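Local coordinates for protein metallocarboxypeptidase (Trypanosoma cruzi, PDB 3DWC) that probably releases C-terminal amino acids other than proline from peptides with broad specificity, as a metal-dependent carboxypeptidase of the M32 family, at residues P130-L135 and E380-V385; P346-I351 and L399-E404; Y366-D371 and N387-S392. All coordinates share one frame; numbering follows the deposited sequence.

Contact 1: residues P130-L135 and E380-V385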
loop_
_atom_site.group_PDB
_atom_site.type_symbol
_atom_site.label_atom_id
_atom_site.label_comp_id
_atom_site.label_asym_id
_atom_site.label_seq_id
_atom_site.Cartn_x
_atom_site.Cartn_y
_atom_site.Cartn_z
ATOM N N PRO B 130 37.129 -8.142 4.126
ATOM C CA PRO B 130 37.162 -8.731 2.783
ATOM C C PRO B 130 36.038 -8.201 1.895
ATOM O O PRO B 130 36.298 -7.800 0.755
ATOM C CB PRO B 130 37.014 -10.242 3.046
ATOM C CG PRO B 130 37.402 -10.428 4.485
ATOM C CD PRO B 130 36.936 -9.170 5.166
ATOM N N THR B 131 34.813 -8.187 2.429
ATOM C CA THR B 131 33.678 -7.524 1.771
ATOM C C THR B 131 34.012 -6.066 1.443
ATOM O O THR B 131 33.893 -5.648 0.301
ATOM C CB THR B 131 32.403 -7.493 2.655
ATOM O OG1 THR B 131 31.996 -8.822 2.994
ATOM C CG2 THR B 131 31.265 -6.788 1.917
ATOM N N LEU B 132 34.443 -5.314 2.457
ATOM C CA LEU B 132 34.697 -3.877 2.305
ATOM C C LEU B 132 35.680 -3.611 1.155
ATOM O O LEU B 132 35.433 -2.737 0.324
ATOM C CB LEU B 132 35.169 -3.264 3.645
ATOM C CG LEU B 132 35.114 -1.742 3.966
ATOM C CD1 LEU B 132 36.500 -1.144 4.046
ATOM C CD2 LEU B 132 34.195 -0.869 3.042
ATOM N N LYS B 133 36.758 -4.394 1.081
ATOM C CA LYS B 133 37.703 -4.323 -0.044
ATOM C C LYS B 133 37.018 -4.494 -1.396
ATOM O O LYS B 133 37.410 -3.845 -2.361
ATOM C CB LYS B 133 38.808 -5.386 0.088
ATOM C CG LYS B 133 39.894 -5.055 1.121
ATOM C CD LYS B 133 40.740 -6.280 1.515
ATOM C CE LYS B 133 42.015 -6.435 0.676
ATOM N NZ LYS B 133 41.767 -6.898 -0.726
ATOM N N GLU B 134 36.014 -5.371 -1.468
ATOM C CA GLU B 134 35.294 -5.642 -2.737
ATOM C C GLU B 134 34.321 -4.511 -3.109
ATOM O O GLU B 134 34.174 -4.162 -4.285
ATOM C CB GLU B 134 34.509 -6.957 -2.666
ATOM C CG GLU B 134 35.354 -8.217 -2.652
ATOM C CD GLU B 134 34.488 -9.468 -2.765
ATOM O OE1 GLU B 134 34.405 -10.239 -1.771
ATOM O OE2 GLU B 134 33.867 -9.657 -3.837
ATOM N N LEU B 135 33.638 -3.981 -2.101
ATOM C CA LEU B 135 32.793 -2.776 -2.258
ATOM C C LEU B 135 33.600 -1.637 -2.853
ATOM O O LEU B 135 33.268 -1.122 -3.910
ATOM C CB LEU B 135 32.198 -2.367 -0.916
ATOM C CG LEU B 135 31.146 -3.354 -0.406
ATOM C CD1 LEU B 135 30.787 -3.062 1.030
ATOM C CD2 LEU B 135 29.898 -3.331 -1.311
ATOM N N GLU B 380 41.792 -1.373 4.336
ATOM C CA GLU B 380 42.667 -1.712 5.472
ATOM C C GLU B 380 42.807 -0.606 6.516
ATOM O O GLU B 380 42.839 -0.874 7.720
ATOM C CB GLU B 380 44.097 -2.024 4.954
ATOM C CG GLU B 380 44.367 -3.438 4.462
ATOM C CD GLU B 380 43.798 -3.752 3.059
ATOM O OE1 GLU B 380 44.161 -4.835 2.531
ATOM O OE2 GLU B 380 42.996 -2.950 2.497
ATOM N N GLU B 381 42.918 0.629 6.029
ATOM C CA GLU B 381 43.328 1.775 6.825
ATOM C C GLU B 381 42.162 2.592 7.379
ATOM O O GLU B 381 42.384 3.550 8.126
ATOM C CB GLU B 381 44.205 2.674 5.954
ATOM C CG GLU B 381 45.392 1.917 5.316
ATOM C CD GLU B 381 46.248 2.785 4.404
ATOM O OE1 GLU B 381 46.112 2.661 3.170
ATOM O OE2 GLU B 381 47.062 3.588 4.909
ATOM N N VAL B 382 40.934 2.221 7.012
ATOM C CA VAL B 382 39.749 3.009 7.369
ATOM C C VAL B 382 39.642 3.269 8.874
ATOM O O VAL B 382 39.489 4.425 9.276
ATOM C CB VAL B 382 38.437 2.402 6.806
ATOM C CG1 VAL B 382 37.180 3.107 7.418
ATOM C CG2 VAL B 382 38.430 2.493 5.284
ATOM N N PRO B 383 39.729 2.217 9.702
ATOM C CA PRO B 383 39.658 2.395 11.166
ATOM C C PRO B 383 40.664 3.375 11.738
ATOM O O PRO B 383 40.311 4.211 12.579
ATOM C CB PRO B 383 39.940 0.989 11.699
ATOM C CG PRO B 383 39.452 0.095 10.605
ATOM C CD PRO B 383 39.873 0.787 9.354
ATOM N N ARG B 384 41.900 3.257 11.281
ATOM C CA ARG B 384 42.967 4.152 11.701
ATOM C C ARG B 384 42.616 5.607 11.383
ATOM O O ARG B 384 42.675 6.476 12.245
ATOM C CB ARG B 384 44.274 3.743 11.010
ATOM C CG ARG B 384 45.550 4.277 11.655
ATOM C CD ARG B 384 46.240 5.327 10.790
ATOM N NE ARG B 384 46.404 4.872 9.406
ATOM C CZ ARG B 384 46.743 5.656 8.384
ATOM N NH1 ARG B 384 46.985 6.949 8.568
ATOM N NH2 ARG B 384 46.849 5.133 7.168
ATOM N N VAL B 385 42.224 5.848 10.143
ATOM C CA VAL B 385 41.919 7.186 9.654
ATOM C C VAL B 385 40.589 7.721 10.230
ATOM O O VAL B 385 40.452 8.909 10.441
ATOM C CB VAL B 385 41.851 7.179 8.108
ATOM C CG1 VAL B 385 41.426 8.540 7.583
ATOM C CG2 VAL B 385 43.215 6.752 7.500
#
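Leu-132 and Val-382 supply the apolar half of this contact. Both direct their CB atoms at the opposite segment, and they touch through single methyls, Leu-132 CD1 lying 4.3 Å from Val-382 CG2. The two branches belong to a wider apolar layer: Leu-132 also packs on Ala-379 and Trp-412, and Val-382 on Cys-406 and on Leu-372 of helix 358-374.

The polar half is exposed: Lys-133 and Glu-380 approach each other without forming a salt bridge. Their side chains meet at a slant, and it is the methylene part of the lysine that approaches the carboxylate: Lys-133 CE stands 3.3 Å from Glu-380 OE1, whereas Lys-133 NZ remains 4.5 Å from that same oxygen. Bends in the lysine account for this, since chi3 (93°) and chi4 (-73°) turn the ammonium off the line of the chain. The glutamate is folded as well, at chi2 (77°), which brings its carboxylate alongside the methylenes of Lys-133. Within 380-385 the charges pair more closely, Arg-384 NH2 reaching Glu-381 OE2 at 2.7 Å just where helix 382-394 begins.

With no hydrogen bond across it and only 135 Å² buried, the contact joins helix 125-147 to the start of helix 382-394 by modest apolar packing, to which the separated charges probably add a weak, solvent-screened attraction.

Contact 2: residues P346-I351 and L399-E404; sequences PGLIRI and LGNDKE
Leu-348 and Ile-349 bring their terminal methyls against Glu-404, one at the carboxylate end of its side chain and the other nearer its base. The leucine side chain crosses that of Glu-404 at about a right angle, with Leu-348 CD1 4.0 Å from Glu-404 OE1 and equally close to Asn-401 ND2, which puts the methyl beside the polar link between those two residues. Ile-349 arrives at a slant; its CB is not aimed at the other segment, but with CG1 anti to the carbonyl carbon (chi1 -52°) and the branch bent at chi2 (-57°), Ile-349 CD1 comes to 3.7 Å from Glu-404 CB.

Here the loop between helices 334-341 and 358-374 meets the one between helices 382-394 and 421-441. In the latter, Asn-401 OD1 accepts from Glu-404 N at 3.2 Å, an Asx motif in which the donor sits well above the carbonyl plane. Asn-401 ND2 gives a 3.0 Å bond to the anti lone pair of Glu-404 OE1, which lies close to the amide plane. Two bonds thus fix the amide's rotation and tie Glu-404 OE1 to it, beside the leucine methyl.

Between the backbones, Leu-348 O and Glu-404 O are both acceptors, and one water donates to each, at 2.9 Å from Leu-348 O and 2.8 Å from Glu-404 O. Gln-408 NE2 also donates to Leu-348 O, while Lys-403 N and Gly-400 O bond to the Asn-123 side chain.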
loop_
_atom_site.group_PDB
_atom_site.type_symbol
_atom_site.label_atom_id
_atom_site.label_comp_id
_atom_site.label_asym_id
_atom_site.label_seq_id
_atom_site.Cartn_x
_atom_site.Cartn_y
_atom_site.Cartn_z
ATOM N N PRO B 346 29.327 16.511 21.859
ATOM C CA PRO B 346 29.904 15.629 20.855
ATOM C C PRO B 346 29.820 14.176 21.253
ATOM O O PRO B 346 29.900 13.860 22.411
ATOM C CB PRO B 346 31.349 16.072 20.798
ATOM C CG PRO B 346 31.314 17.448 21.269
ATOM C CD PRO B 346 30.310 17.469 22.357
ATOM N N GLY B 347 29.635 13.320 20.269
ATOM C CA GLY B 347 29.555 11.895 20.479
ATOM C C GLY B 347 30.037 11.146 19.242
ATOM O O GLY B 347 30.518 11.726 18.284
ATOM N N LEU B 348 29.875 9.837 19.269
ATOM C CA LEU B 348 30.471 8.965 18.280
ATOM C C LEU B 348 29.557 8.634 17.141
ATOM O O LEU B 348 30.024 8.258 16.070
ATOM C CB LEU B 348 30.880 7.636 18.953
ATOM C CG LEU B 348 32.073 7.701 19.900
ATOM C CD1 LEU B 348 32.458 6.281 20.448
ATOM C CD2 LEU B 348 33.254 8.363 19.207
ATOM N N ILE B 349 28.251 8.737 17.373
ATOM C CA ILE B 349 27.267 8.293 16.395
ATOM C C ILE B 349 26.667 9.501 15.607
ATOM O O ILE B 349 25.941 10.290 16.147
ATOM C CB ILE B 349 26.118 7.498 17.074
ATOM C CG1 ILE B 349 26.658 6.334 17.971
ATOM C CG2 ILE B 349 25.138 6.963 16.004
ATOM C CD1 ILE B 349 27.540 5.343 17.270
ATOM N N ARG B 350 26.997 9.570 14.327
ATOM C CA ARG B 350 26.410 10.493 13.365
ATOM C C ARG B 350 24.900 10.737 13.471
ATOM O O ARG B 350 24.490 11.890 13.500
ATOM C CB ARG B 350 26.757 10.076 11.931
ATOM C CG ARG B 350 26.289 11.102 10.873
ATOM C CD ARG B 350 26.394 10.618 9.472
ATOM N NE ARG B 350 25.638 9.390 9.291
ATOM C CZ ARG B 350 24.359 9.324 8.934
ATOM N NH1 ARG B 350 23.663 10.431 8.669
ATOM N NH2 ARG B 350 23.772 8.146 8.848
ATOM N N ILE B 351 24.060 9.698 13.531
ATOM C CA ILE B 351 22.577 9.950 13.537
ATOM C C ILE B 351 22.089 10.576 14.851
ATOM O O ILE B 351 20.970 11.108 14.938
ATOM C CB ILE B 351 21.701 8.691 13.214
ATOM C CG1 ILE B 351 22.031 7.526 14.153
ATOM C CG2 ILE B 351 21.897 8.244 11.807
ATOM C CD1 ILE B 351 21.039 6.379 14.013
ATOM N N LEU B 399 39.551 4.112 18.282
ATOM C CA LEU B 399 40.496 2.984 18.109
ATOM C C LEU B 399 40.002 1.801 18.922
ATOM O O LEU B 399 39.798 1.920 20.138
ATOM C CB LEU B 399 41.935 3.354 18.505
ATOM C CG LEU B 399 43.039 2.388 18.023
ATOM C CD1 LEU B 399 44.268 3.144 17.533
ATOM C CD2 LEU B 399 43.445 1.386 19.107
ATOM N N GLY B 400 39.730 0.698 18.218
ATOM C CA GLY B 400 39.269 -0.552 18.841
ATOM C C GLY B 400 37.763 -0.641 18.946
ATOM O O GLY B 400 37.236 -1.678 19.322
ATOM N N ASN B 401 37.078 0.451 18.610
ATOM C CA ASN B 401 35.611 0.537 18.666
ATOM C C ASN B 401 35.034 0.806 17.284
ATOM O O ASN B 401 34.473 1.873 17.017
ATOM C CB ASN B 401 35.157 1.639 19.630
ATOM C CG ASN B 401 33.669 1.583 19.925
ATOM O OD1 ASN B 401 32.927 0.846 19.285
ATOM N ND2 ASN B 401 33.228 2.366 20.905
ATOM N N ASP B 402 35.146 -0.186 16.410
ATOM C CA ASP B 402 34.696 -0.036 15.032
ATOM C C ASP B 402 33.177 -0.030 14.932
ATOM O O ASP B 402 32.608 0.653 14.071
ATOM C CB ASP B 402 35.333 -1.123 14.187
ATOM C CG ASP B 402 36.835 -1.057 14.245
ATOM O OD1 ASP B 402 37.393 0.022 13.916
ATOM O OD2 ASP B 402 37.456 -2.061 14.655
ATOM N N LYS B 403 32.526 -0.755 15.838
ATOM C CA LYS B 403 31.058 -0.725 16.000
ATOM C C LYS B 403 30.437 0.695 15.981
ATOM O O LYS B 403 29.484 0.991 15.221
ATOM C CB LYS B 403 30.718 -1.425 17.326
ATOM C CG LYS B 403 29.234 -1.378 17.729
ATOM C CD LYS B 403 28.899 -2.552 18.658
ATOM C CE LYS B 403 27.432 -2.696 18.917
ATOM N NZ LYS B 403 27.168 -3.906 19.709
ATOM N N GLU B 404 30.977 1.560 16.838
ATOM C CA GLU B 404 30.565 2.967 16.918
ATOM C C GLU B 404 31.536 3.867 16.156
ATOM O O GLU B 404 31.406 5.087 16.187
ATOM C CB GLU B 404 30.484 3.407 18.386
ATOM C CG GLU B 404 29.688 2.449 19.284
ATOM C CD GLU B 404 29.439 3.025 20.669
ATOM O OE1 GLU B 404 30.376 3.071 21.467
ATOM O OE2 GLU B 404 28.306 3.469 20.949
HETATM O O HOH W 1 32.703 7.417 15.439
#

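Contact 3: residues Y366-D371 and N387-S392; sequences YEIERD and NEKMKS
Two helical segments face each other with Glu-367 and Lys-389 as the closest pair of CA atoms, 9.2 Å apart, a gap bridged by long side chains. Lys-389 spans it. Its chain runs straight as far as CE and then bends at chi4 (-54°), which brings NZ alongside the glutamate chain. There Lys-389 NZ donates to Glu-367 OE2 at 2.7 Å, a salt bridge that meets the oxygen on its anti side, 33° out of the carboxylate plane. The same oxygen is bonded to Tyr-393 OH, and Arg-179 holds Glu-367 OE1, so both oxygens of this buried carboxylate are engaged; the two cations probably favour its ionised form. Farther back along the chain, the lysine methylenes pass Ile-368 in the opposite direction, Lys-389 CD lying 4.1 Å from Ile-368 CG1. Asp-371 OD2, 5.1 Å from Lys-389 NZ, may add a longer-range attraction.

The pair joins helices 358-374 and 382-394, consecutive in the chain, as a helical hairpin. Arg-179 brings in helix 168-196, Tyr-366 stacks on Phe-175 of that same helix, and Tyr-155 of helix 154-162 packs against Tyr-366 and Arg-370.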
loop_
_atom_site.group_PDB
_atom_site.type_symbol
_atom_site.label_atom_id
_atom_site.label_comp_id
_atom_site.label_asym_id
_atom_site.label_seq_id
_atom_site.Cartn_x
_atom_site.Cartn_y
_atom_site.Cartn_z
ATOM N N TYR B 366 33.189 12.300 3.957
ATOM C CA TYR B 366 33.551 12.810 2.644
ATOM C C TYR B 366 35.049 12.460 2.347
ATOM O O TYR B 366 35.384 11.820 1.336
ATOM C CB TYR B 366 33.251 14.323 2.542
ATOM C CG TYR B 366 33.898 14.940 1.340
ATOM C CD1 TYR B 366 34.937 15.835 1.468
ATOM C CD2 TYR B 366 33.514 14.555 0.048
ATOM C CE1 TYR B 366 35.556 16.387 0.335
ATOM C CE2 TYR B 366 34.111 15.097 -1.066
ATOM C CZ TYR B 366 35.130 16.001 -0.915
ATOM O OH TYR B 366 35.719 16.494 -2.024
ATOM N N GLU B 367 35.910 12.818 3.289
ATOM C CA GLU B 367 37.338 12.728 3.124
ATOM C C GLU B 367 37.813 11.295 2.899
ATOM O O GLU B 367 38.581 11.020 1.982
ATOM C CB GLU B 367 38.026 13.388 4.328
ATOM C CG GLU B 367 37.815 14.887 4.285
ATOM C CD GLU B 367 38.148 15.639 5.553
ATOM O OE1 GLU B 367 37.935 16.882 5.539
ATOM O OE2 GLU B 367 38.613 15.033 6.543
ATOM N N ILE B 368 37.290 10.385 3.698
ATOM C CA ILE B 368 37.572 8.983 3.547
ATOM C C ILE B 368 37.085 8.435 2.201
ATOM O O ILE B 368 37.871 7.798 1.480
ATOM C CB ILE B 368 36.980 8.190 4.713
ATOM C CG1 ILE B 368 37.708 8.587 6.000
ATOM C CG2 ILE B 368 37.108 6.679 4.452
ATOM C CD1 ILE B 368 36.924 8.363 7.244
ATOM N N GLU B 369 35.830 8.710 1.841
ATOM C CA GLU B 369 35.282 8.284 0.547
ATOM C C GLU B 369 36.127 8.753 -0.626
ATOM O O GLU B 369 36.487 7.980 -1.519
ATOM C CB GLU B 369 33.838 8.795 0.382
ATOM C CG GLU B 369 32.830 8.015 1.188
ATOM C CD GLU B 369 31.409 8.286 0.775
ATOM O OE1 GLU B 369 31.164 9.212 -0.042
ATOM O OE2 GLU B 369 30.526 7.582 1.299
ATOM N N ARG B 370 36.423 10.042 -0.613
ATOM C CA ARG B 370 37.311 10.659 -1.594
ATOM C C ARG B 370 38.688 9.971 -1.654
ATOM O O ARG B 370 39.206 9.679 -2.745
ATOM C CB ARG B 370 37.455 12.157 -1.280
ATOM C CG ARG B 370 38.263 12.962 -2.298
ATOM C CD ARG B 370 38.743 14.274 -1.684
ATOM N NE ARG B 370 39.519 14.078 -0.448
ATOM C CZ ARG B 370 39.849 15.041 0.422
ATOM N NH1 ARG B 370 39.489 16.308 0.223
ATOM N NH2 ARG B 370 40.557 14.738 1.503
ATOM N N ASP B 371 39.261 9.718 -0.483
ATOM C CA ASP B 371 40.609 9.153 -0.382
ATOM C C ASP B 371 40.670 7.690 -0.824
ATOM O O ASP B 371 41.696 7.250 -1.351
ATOM C CB ASP B 371 41.151 9.273 1.045
ATOM C CG ASP B 371 41.662 10.683 1.381
ATOM O OD1 ASP B 371 41.738 11.545 0.466
ATOM O OD2 ASP B 371 42.020 10.908 2.570
ATOM N N ASN B 387 39.500 7.053 13.235
ATOM C CA ASN B 387 39.937 7.465 14.566
ATOM C C ASN B 387 40.716 8.790 14.563
ATOM O O ASN B 387 40.522 9.642 15.441
ATOM C CB ASN B 387 40.783 6.363 15.195
ATOM C CG ASN B 387 41.340 6.764 16.548
ATOM O OD1 ASN B 387 40.595 6.974 17.501
ATOM N ND2 ASN B 387 42.655 6.903 16.626
ATOM N N GLU B 388 41.625 8.943 13.602
ATOM C CA GLU B 388 42.402 10.180 13.460
ATOM C C GLU B 388 41.495 11.392 13.308
ATOM O O GLU B 388 41.663 12.420 13.966
ATOM C CB GLU B 388 43.305 10.110 12.227
ATOM C CG GLU B 388 44.549 9.249 12.392
ATOM C CD GLU B 388 45.393 9.193 11.117
ATOM O OE1 GLU B 388 46.596 8.817 11.197
ATOM O OE2 GLU B 388 44.853 9.525 10.034
ATOM N N LYS B 389 40.553 11.261 12.383
ATOM C CA LYS B 389 39.621 12.321 12.064
ATOM C C LYS B 389 38.683 12.592 13.228
ATOM O O LYS B 389 38.386 13.745 13.512
ATOM C CB LYS B 389 38.875 11.985 10.770
ATOM C CG LYS B 389 39.795 12.145 9.531
ATOM C CD LYS B 389 39.213 11.626 8.223
ATOM C CE LYS B 389 40.164 11.863 7.038
ATOM N NZ LYS B 389 40.595 13.301 6.876
ATOM N N MET B 390 38.268 11.534 13.925
ATOM C CA MET B 390 37.326 11.663 15.053
ATOM C C MET B 390 37.947 12.434 16.216
ATOM O O MET B 390 37.310 13.332 16.784
ATOM C CB MET B 390 36.829 10.276 15.523
ATOM C CG MET B 390 35.704 9.676 14.679
ATOM S SD MET B 390 34.133 10.628 14.651
ATOM C CE MET B 390 33.662 10.630 16.401
ATOM N N LYS B 391 39.185 12.089 16.562
ATOM C CA LYS B 391 39.949 12.822 17.571
ATOM C C LYS B 391 40.161 14.254 17.132
ATOM O O LYS B 391 40.052 15.175 17.919
ATOM C CB LYS B 391 41.333 12.188 17.801
ATOM C CG LYS B 391 41.321 10.818 18.480
ATOM C CD LYS B 391 42.592 9.995 18.193
ATOM C CE LYS B 391 43.844 10.567 18.860
ATOM N NZ LYS B 391 45.098 9.747 18.625
ATOM N N SER B 392 40.477 14.435 15.860
ATOM C CA SER B 392 40.850 15.751 15.368
ATOM C C SER B 392 39.672 16.719 15.302
ATOM O O SER B 392 39.788 17.895 15.677
ATOM C CB SER B 392 41.468 15.613 13.985
ATOM O OG SER B 392 41.958 16.858 13.571
#

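Overall arrangement
From the N terminus, helix 125-147 supplies the first half of contact 1, which closes only when the chain returns at 380-385, some 245 residues later. Inside that span begins contact 2, at 346-351; its partner 399-404 lies beyond 385, so contacts 1 and 2 cross. Contact 3 falls wholly within the loop of contact 2, joining consecutive helices, and it too crosses contact 1. Helix 382-394 serves both contacts 1 and 3, whose residues meet where Val-385 packs on Ile-368. Pro-383 against Asp-402 joins contacts 1 and 2, and Met-390 against Leu-348 joins contacts 2 and 3. Together they tie helices 125-147, 358-374 and 382-394 to two surface loops.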